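PDB 6J3A: gamma-glutamyltranspeptidase from Streptomyces lincolnensis, which probably transfers or cleaves gamma-glutamyl groups, as a gamma-glutamyltranspeptidase of the Ntn-hydrolase superfamily. Local coordinates for residues L527-H539 / G599-Q611. Residues are numbered along the deposited sequence; the frame is centred on the assembly and turned at random.
Sequences LDLQGAIDAPNWH and GILSAAANPRGMQ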
loop_
_atom_site.group_PDB
_atom_site.type_symbol
_atom_site.label_atom_id
_atom_site.label_comp_id
_atom_site.label_asym_id
_atom_site.label_seq_id
_atom_site.Cartn_x
_atom_site.Cartn_y
_atom_site.Cartn_z
ATOM N N LEU A 527 6.651 16.386 -0.107
ATOM C CA LEU A 527 6.726 16.245 1.348
ATOM C C LEU A 527 7.007 14.803 1.737
ATOM O O LEU A 527 6.403 13.888 1.180
ATOM C CB LEU A 527 5.415 16.684 2.012
ATOM C CG LEU A 527 5.052 18.157 1.845
ATOM C CD1 LEU A 527 3.626 18.441 2.285
ATOM C CD2 LEU A 527 6.021 19.028 2.620
ATOM N N ASP A 528 7.909 14.612 2.699
ATOM C CA ASP A 528 8.322 13.285 3.147
ATOM C C ASP A 528 7.275 12.716 4.135
ATOM O O ASP A 528 7.557 12.498 5.327
ATOM C CB ASP A 528 9.715 13.374 3.775
ATOM C CG ASP A 528 10.293 12.014 4.145
ATOM O OD1 ASP A 528 9.822 10.984 3.608
ATOM O OD2 ASP A 528 11.227 11.976 4.983
ATOM N N LEU A 529 6.072 12.472 3.615
ATOM C CA LEU A 529 4.952 12.003 4.418
ATOM C C LEU A 529 5.271 10.672 5.094
ATOM O O LEU A 529 5.212 10.576 6.320
ATOM C CB LEU A 529 3.684 11.840 3.561
ATOM C CG LEU A 529 3.112 13.066 2.830
ATOM C CD1 LEU A 529 1.821 12.706 2.094
ATOM C CD2 LEU A 529 2.856 14.236 3.782
ATOM N N GLN A 530 5.623 9.661 4.300
ATOM C CA GLN A 530 5.853 8.317 4.846
ATOM C C GLN A 530 7.098 8.227 5.743
ATOM O O GLN A 530 7.093 7.492 6.726
ATOM C CB GLN A 530 5.912 7.261 3.736
ATOM C CG GLN A 530 5.951 5.818 4.232
ATOM C CD GLN A 530 4.660 5.362 4.881
ATOM O OE1 GLN A 530 3.580 5.483 4.292
ATOM N NE2 GLN A 530 4.764 4.804 6.089
ATOM N N GLY A 531 8.149 8.967 5.409
ATOM C CA GLY A 531 9.341 9.017 6.252
ATOM C C GLY A 531 9.026 9.623 7.609
ATOM O O GLY A 531 9.607 9.226 8.629
ATOM N N ALA A 532 8.102 10.588 7.614
ATOM C CA ALA A 532 7.622 11.200 8.854
ATOM C C ALA A 532 6.792 10.208 9.670
ATOM O O ALA A 532 6.960 10.108 10.878
ATOM C CB ALA A 532 6.819 12.458 8.561
ATOM N N ILE A 533 5.921 9.459 8.998
ATOM C CA ILE A 533 5.128 8.414 9.646
ATOM C C ILE A 533 5.984 7.275 10.200
ATOM O O ILE A 533 5.803 6.877 11.348
ATOM C CB ILE A 533 4.086 7.831 8.679
ATOM C CG1 ILE A 533 3.013 8.894 8.389
ATOM C CG2 ILE A 533 3.462 6.569 9.266
ATOM C CD1 ILE A 533 1.929 8.483 7.418
ATOM N N ASP A 534 6.864 6.727 9.356
ATOM C CA ASP A 534 7.849 5.706 9.762
ATOM C C ASP A 534 8.685 6.160 10.945
ATOM O O ASP A 534 9.008 5.349 11.804
ATOM C CB ASP A 534 8.815 5.351 8.620
ATOM C CG ASP A 534 8.235 4.353 7.615
ATOM O OD1 ASP A 534 6.999 4.155 7.545
ATOM O OD2 ASP A 534 9.051 3.776 6.864
ATOM N N ALA A 535 9.028 7.448 10.997
ATOM C CA ALA A 535 9.900 7.966 12.052
ATOM C C ALA A 535 9.486 7.456 13.440
ATOM O O ALA A 535 8.283 7.384 13.746
ATOM C CB ALA A 535 9.920 9.485 12.039
ATOM N N PRO A 536 10.479 7.088 14.277
ATOM C CA PRO A 536 10.188 6.768 15.665
ATOM C C PRO A 536 9.348 7.856 16.307
ATOM O O PRO A 536 9.689 9.042 16.210
ATOM C CB PRO A 536 11.577 6.692 16.314
ATOM C CG PRO A 536 12.473 6.272 15.208
ATOM C CD PRO A 536 11.916 6.936 13.975
ATOM N N ASN A 537 8.235 7.448 16.909
ATOM C CA ASN A 537 7.306 8.367 17.557
ATOM C C ASN A 537 7.270 8.031 19.050
ATOM O O ASN A 537 7.823 7.010 19.481
ATOM C CB ASN A 537 5.915 8.265 16.896
ATOM C CG ASN A 537 5.132 9.577 16.929
ATOM O OD1 ASN A 537 5.300 10.369 17.824
ATOM N ND2 ASN A 537 4.274 9.796 15.940
ATOM N N TRP A 538 6.661 8.922 19.831
ATOM C CA TRP A 538 6.630 8.817 21.293
ATOM C C TRP A 538 5.415 9.555 21.835
ATOM O O TRP A 538 4.794 10.327 21.121
ATOM C CB TRP A 538 7.904 9.430 21.904
ATOM C CG TRP A 538 7.975 10.953 21.718
ATOM C CD1 TRP A 538 7.595 11.916 22.618
ATOM C CD2 TRP A 538 8.404 11.655 20.547
ATOM N NE1 TRP A 538 7.776 13.171 22.082
ATOM C CE2 TRP A 538 8.271 13.040 20.813
ATOM C CE3 TRP A 538 8.895 11.252 19.296
ATOM C CZ2 TRP A 538 8.608 14.021 19.875
ATOM C CZ3 TRP A 538 9.240 12.233 18.360
ATOM C CH2 TRP A 538 9.090 13.600 18.657
ATOM N N HIS A 539 5.114 9.338 23.111
ATOM C CA HIS A 539 4.068 10.092 23.826
ATOM C C HIS A 539 4.383 10.135 25.301
ATOM O O HIS A 539 5.166 9.320 25.782
ATOM C CB HIS A 539 2.688 9.457 23.633
ATOM C CG HIS A 539 2.492 8.170 24.383
ATOM N ND1 HIS A 539 1.719 8.079 25.521
ATOM C CD2 HIS A 539 2.953 6.922 24.146
ATOM C CE1 HIS A 539 1.715 6.829 25.947
ATOM N NE2 HIS A 539 2.460 6.107 25.133
ATOM N N GLY A 599 0.112 20.660 -8.656
ATOM C CA GLY A 599 -1.177 19.940 -8.671
ATOM C C GLY A 599 -1.124 18.463 -8.281
ATOM O O GLY A 599 -2.161 17.786 -8.247
ATOM N N ILE A 600 0.071 17.982 -7.937
ATOM C CA ILE A 600 0.345 16.567 -7.698
ATOM C C ILE A 600 -0.164 16.189 -6.315
ATOM O O ILE A 600 0.128 16.865 -5.334
ATOM C CB ILE A 600 1.863 16.249 -7.811
ATOM C CG1 ILE A 600 2.281 16.252 -9.284
ATOM C CG2 ILE A 600 2.226 14.898 -7.183
ATOM C CD1 ILE A 600 3.775 16.336 -9.520
ATOM N N LEU A 601 -0.891 15.077 -6.260
ATOM C CA LEU A 601 -1.479 14.537 -5.035
ATOM C C LEU A 601 -0.567 13.471 -4.464
ATOM O O LEU A 601 0.012 12.688 -5.220
ATOM C CB LEU A 601 -2.828 13.914 -5.369
ATOM C CG LEU A 601 -3.758 14.799 -6.190
ATOM C CD1 LEU A 601 -5.075 14.106 -6.457
ATOM C CD2 LEU A 601 -4.000 16.112 -5.474
ATOM N N SER A 602 -0.439 13.426 -3.142
ATOM C CA SER A 602 0.352 12.375 -2.502
ATOM C C SER A 602 -0.368 11.746 -1.303
ATOM O O SER A 602 -1.440 12.206 -0.903
ATOM C CB SER A 602 1.768 12.877 -2.161
ATOM O OG SER A 602 1.733 14.064 -1.410
ATOM N N ALA A 603 0.196 10.660 -0.777
ATOM C CA ALA A 603 -0.388 9.937 0.355
ATOM C C ALA A 603 0.618 9.028 1.005
ATOM O O ALA A 603 1.485 8.471 0.338
ATOM C CB ALA A 603 -1.578 9.116 -0.083
ATOM N N ALA A 604 0.485 8.890 2.316
ATOM C CA ALA A 604 1.257 7.940 3.095
ATOM C C ALA A 604 0.337 7.315 4.147
ATOM O O ALA A 604 -0.796 7.764 4.342
ATOM C CB ALA A 604 2.454 8.613 3.741
ATOM N N ALA A 605 0.823 6.257 4.788
ATOM C CA ALA A 605 0.067 5.588 5.841
ATOM C C ALA A 605 0.961 4.778 6.765
ATOM O O ALA A 605 2.006 4.269 6.366
ATOM C CB ALA A 605 -1.019 4.700 5.251
ATOM N N ASN A 606 0.493 4.654 8.000
ATOM C CA ASN A 606 1.196 3.952 9.067
ATOM C C ASN A 606 1.304 2.447 8.813
ATOM O O ASN A 606 0.304 1.818 8.463
ATOM C CB ASN A 606 0.475 4.191 10.391
ATOM C CG ASN A 606 0.906 3.224 11.468
ATOM O OD1 ASN A 606 2.045 3.268 11.947
ATOM N ND2 ASN A 606 0.005 2.325 11.838
ATOM N N PRO A 607 2.512 1.871 9.001
ATOM C CA PRO A 607 2.696 0.437 8.831
ATOM C C PRO A 607 2.469 -0.402 10.099
ATOM O O PRO A 607 2.357 -1.624 10.005
ATOM C CB PRO A 607 4.153 0.348 8.398
ATOM C CG PRO A 607 4.807 1.422 9.191
ATOM C CD PRO A 607 3.796 2.526 9.326
ATOM N N ARG A 608 2.401 0.251 11.256
ATOM C CA ARG A 608 2.326 -0.435 12.537
ATOM C C ARG A 608 0.957 -1.090 12.676
ATOM O O ARG A 608 -0.059 -0.423 12.495
ATOM C CB ARG A 608 2.548 0.540 13.693
ATOM C CG ARG A 608 3.847 1.331 13.648
ATOM C CD ARG A 608 3.809 2.476 14.640
ATOM N NE ARG A 608 5.016 3.299 14.600
ATOM C CZ ARG A 608 5.287 4.231 13.688
ATOM N NH1 ARG A 608 4.440 4.489 12.688
ATOM N NH2 ARG A 608 6.421 4.921 13.779
ATOM N N GLY A 609 0.949 -2.392 12.978
ATOM C CA GLY A 609 -0.279 -3.190 13.085
ATOM C C GLY A 609 -0.773 -3.742 11.755
ATOM O O GLY A 609 -1.858 -4.295 11.689
ATOM N N MET A 610 0.045 -3.618 10.708
ATOM C CA MET A 610 -0.278 -4.036 9.329
ATOM C C MET A 610 -1.757 -3.920 8.962
ATOM O O MET A 610 -2.435 -4.912 8.691
ATOM C CB MET A 610 0.257 -5.443 9.000
ATOM C CG MET A 610 1.038 -6.134 10.084
ATOM S SD MET A 610 2.559 -5.337 10.615
ATOM C CE MET A 610 2.589 -6.108 12.239
ATOM N N GLN A 611 -2.232 -2.686 8.939
ATOM C CA GLN A 611 -3.655 -2.418 8.761
ATOM C C GLN A 611 -3.900 -1.101 8.032
ATOM O O GLN A 611 -4.634 -1.067 7.037
ATOM C CB GLN A 611 -4.336 -2.419 10.129
ATOM C CG GLN A 611 -5.850 -2.471 10.096
ATOM C CD GLN A 611 -6.448 -2.315 11.483
ATOM O OE1 GLN A 611 -7.401 -1.562 11.674
ATOM N NE2 GLN A 611 -5.861 -3.000 12.469
#
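Gln-530 reaches from helix 529-534 to the backbone of strand 601-605. Its CB lies 3.7 Å from Ala-604 CB. CG leaves anti to the backbone N (chi1 -172°), and a bend at chi2 turns the amide onto Ala-605. There Gln-530 OE1 accepts from Ala-605 N at 2.9 Å, in a nearly straight bond (170°). Gln-530 NE2 donates to Ala-605 O at 2.8 Å, from above that carbonyl's plane. Gln-530 NE2 also donates to Asp-534 OD1, within the helix, at 2.7 Å. Three bonds thus fix the rotation of this buried amide. Beside it, Leu-529 CB and Ile-533 CD1 pack on Ala-604 CB, while Ile-533 CG2 sits 3.5 Å from Asn-606 CA. Beyond the strand, both terminal nitrogens of Arg-608, NH1 and NH2, donate to the single oxygen Ile-533 O, which lies near the guanidinium plane. Arg-608 NH1 also donates to Asn-606 OD1 at 2.8 Å, and NE forms a salt bridge with Glu-560. Asn-606 OD1 accepts from Arg-608 N as well, making an Asx turn. The axes of helix 529-534 and strand 601-605 run 15° apart. The strand has antiparallel neighbours 8-10 and 590-594, consistent with helix-on-sheet layering in the Ntn-hydrolase fold.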